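Local structure of desulfoferrodoxin (Rbo) (Treponema pallidum subsp. pallidum str. Nichols, 1Y07) at residues A79-K84 and V102-T107. The protein is a superoxide reductase, probably reducing superoxide at a mononuclear iron centre held by four histidines and one cysteine. Sequence-based numbering, arbitrary orientation.
Sequences AWVCLK and VTFALT
Val-81 and Leu-83 reach across the core of an immunoglobulin-like beta sandwich to meet Val-102, Phe-104 and Leu-106. Strand 78-85 belongs to the four-stranded sheet and strand 101-105 to the three-stranded one; the axes of 79-84 and 102-105 come within 8.8 Å of each other, their N-to-C directions 31° apart, and the gap between them is filled mainly by apolar side chains, with no hydrogen bond crossing it. Val-81 comes first: its CB sits 3.8 Å from CG1 of Val-102, the two side chains passing each other from opposite directions. CG1 of Val-81, anti to its own backbone N (chi1 171°), lies against the far end of the Phe-104 ring, 3.6 Å from CE1. The carbonyl of Val-81 also meets this ring, its O 3.5 Å from CZ at the edge and in the ring plane, while Val-63 of the strand 60-65 touches both residues. At Cys-82 the side chain turns away to the other face of the sheet, onto Leu-5 and Phe-7. Leu-83 points back into the core and covers one face of Phe-104: its CB stands 4.2 Å from the ring centroid, only 4° off the normal, a CH-pi contact. Val-112 and Ala-115 pack on the same leucine. CD2 of Leu-83 lies 3.7 Å from CB of Phe-104 and 4.0 Å from CD1 of Leu-106.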
loop_
_atom_site.group_PDB
_atom_site.type_symbol
_atom_site.label_atom_id
_atom_site.label_comp_id
_atom_site.label_asym_id
_atom_site.label_seq_id
_atom_site.Cartn_x
_atom_site.Cartn_y
_atom_site.Cartn_z
ATOM N N ALA B 79 -4.353 14.393 3.228
ATOM C CA ALA B 79 -3.897 13.946 1.914
ATOM C C ALA B 79 -4.317 12.528 1.619
ATOM O O ALA B 79 -4.769 12.224 0.518
ATOM C CB ALA B 79 -2.435 14.037 1.849
ATOM N N TRP B 80 -4.181 11.664 2.608
ATOM C CA TRP B 80 -4.420 10.237 2.414
ATOM C C TRP B 80 -4.629 9.559 3.764
ATOM O O TRP B 80 -4.279 10.114 4.825
ATOM C CB TRP B 80 -3.290 9.573 1.573
ATOM C CG TRP B 80 -1.850 9.791 2.062
ATOM C CD1 TRP B 80 -0.921 10.611 1.493
ATOM C CD2 TRP B 80 -1.189 9.158 3.174
ATOM N NE1 TRP B 80 0.270 10.561 2.188
ATOM C CE2 TRP B 80 0.141 9.682 3.229
ATOM C CE3 TRP B 80 -1.588 8.240 4.162
ATOM C CZ2 TRP B 80 1.042 9.311 4.212
ATOM C CZ3 TRP B 80 -0.683 7.868 5.141
ATOM C CH2 TRP B 80 0.621 8.376 5.141
ATOM N N VAL B 81 -5.190 8.363 3.712
ATOM C CA VAL B 81 -5.362 7.484 4.849
ATOM C C VAL B 81 -4.823 6.124 4.412
ATOM O O VAL B 81 -5.099 5.672 3.280
ATOM C CB VAL B 81 -6.863 7.342 5.266
ATOM C CG1 VAL B 81 -7.047 6.254 6.306
ATOM C CG2 VAL B 81 -7.395 8.704 5.737
ATOM N N CYS B 82 -4.058 5.510 5.287
ATOM C CA CYS B 82 -3.493 4.168 5.091
ATOM C C CYS B 82 -4.097 3.247 6.162
ATOM O O CYS B 82 -4.214 3.634 7.319
ATOM C CB CYS B 82 -1.976 4.237 5.200
ATOM S SG CYS B 82 -1.125 2.662 5.177
ATOM N N LEU B 83 -4.465 2.039 5.782
ATOM C CA LEU B 83 -5.011 1.048 6.671
ATOM C C LEU B 83 -4.121 -0.142 6.676
ATOM O O LEU B 83 -3.772 -0.667 5.613
ATOM C CB LEU B 83 -6.388 0.631 6.165
ATOM C CG LEU B 83 -7.339 0.010 7.168
ATOM C CD1 LEU B 83 -7.692 0.928 8.246
ATOM C CD2 LEU B 83 -8.554 -0.548 6.406
ATOM N N LYS B 84 -3.683 -0.538 7.861
ATOM C CA LYS B 84 -3.016 -1.800 7.994
ATOM C C LYS B 84 -4.058 -2.798 8.510
ATOM O O LYS B 84 -4.771 -2.484 9.447
ATOM C CB LYS B 84 -1.851 -1.730 8.999
ATOM C CG LYS B 84 -1.315 -3.143 9.247
ATOM C CD LYS B 84 -0.020 -3.182 10.001
ATOM C CE LYS B 84 -0.152 -2.876 11.429
ATOM N NZ LYS B 84 1.183 -3.034 12.076
ATOM N N VAL B 102 -12.751 8.413 4.470
ATOM C CA VAL B 102 -12.688 7.459 3.354
ATOM C C VAL B 102 -13.008 6.063 3.867
ATOM O O VAL B 102 -12.849 5.791 5.031
ATOM C CB VAL B 102 -11.292 7.526 2.683
ATOM C CG1 VAL B 102 -10.244 6.840 3.555
ATOM C CG2 VAL B 102 -11.346 7.039 1.219
ATOM N N THR B 103 -13.492 5.200 3.006
ATOM C CA THR B 103 -13.848 3.878 3.387
ATOM C C THR B 103 -12.997 2.876 2.590
ATOM O O THR B 103 -12.675 3.091 1.415
ATOM C CB THR B 103 -15.279 3.643 3.055
ATOM O OG1 THR B 103 -16.058 4.609 3.794
ATOM C CG2 THR B 103 -15.770 2.219 3.524
ATOM N N PHE B 104 -12.642 1.799 3.253
ATOM C CA PHE B 104 -11.916 0.700 2.675
ATOM C C PHE B 104 -12.800 -0.527 2.782
ATOM O O PHE B 104 -13.587 -0.620 3.718
ATOM C CB PHE B 104 -10.684 0.456 3.505
ATOM C CG PHE B 104 -9.735 1.630 3.521
ATOM C CD1 PHE B 104 -9.820 2.587 4.516
ATOM C CD2 PHE B 104 -8.759 1.752 2.571
ATOM C CE1 PHE B 104 -8.948 3.693 4.558
ATOM C CE2 PHE B 104 -7.862 2.851 2.627
ATOM C CZ PHE B 104 -7.989 3.810 3.603
ATOM N N ALA B 105 -12.627 -1.483 1.880
ATOM C CA ALA B 105 -13.266 -2.789 1.958
ATOM C C ALA B 105 -12.294 -3.918 2.236
ATOM O O ALA B 105 -11.131 -3.879 1.717
ATOM C CB ALA B 105 -13.994 -3.036 0.641
ATOM N N LEU B 106 -12.718 -4.900 3.041
ATOM C CA LEU B 106 -11.935 -6.045 3.458
ATOM C C LEU B 106 -12.585 -7.311 2.951
ATOM O O LEU B 106 -13.807 -7.373 2.793
ATOM C CB LEU B 106 -11.781 -6.037 5.020
ATOM C CG LEU B 106 -10.633 -5.166 5.601
ATOM C CD1 LEU B 106 -10.758 -3.666 5.231
ATOM C CD2 LEU B 106 -10.500 -5.353 7.134
ATOM N N THR B 107 -11.789 -8.330 2.704
ATOM C CA THR B 107 -12.281 -9.657 2.473
ATOM C C THR B 107 -12.728 -10.261 3.831
ATOM O O THR B 107 -12.366 -9.798 4.918
ATOM C CB THR B 107 -11.289 -10.536 1.797
ATOM O OG1 THR B 107 -10.022 -10.470 2.479
ATOM C CG2 THR B 107 -10.982 -9.997 0.382
#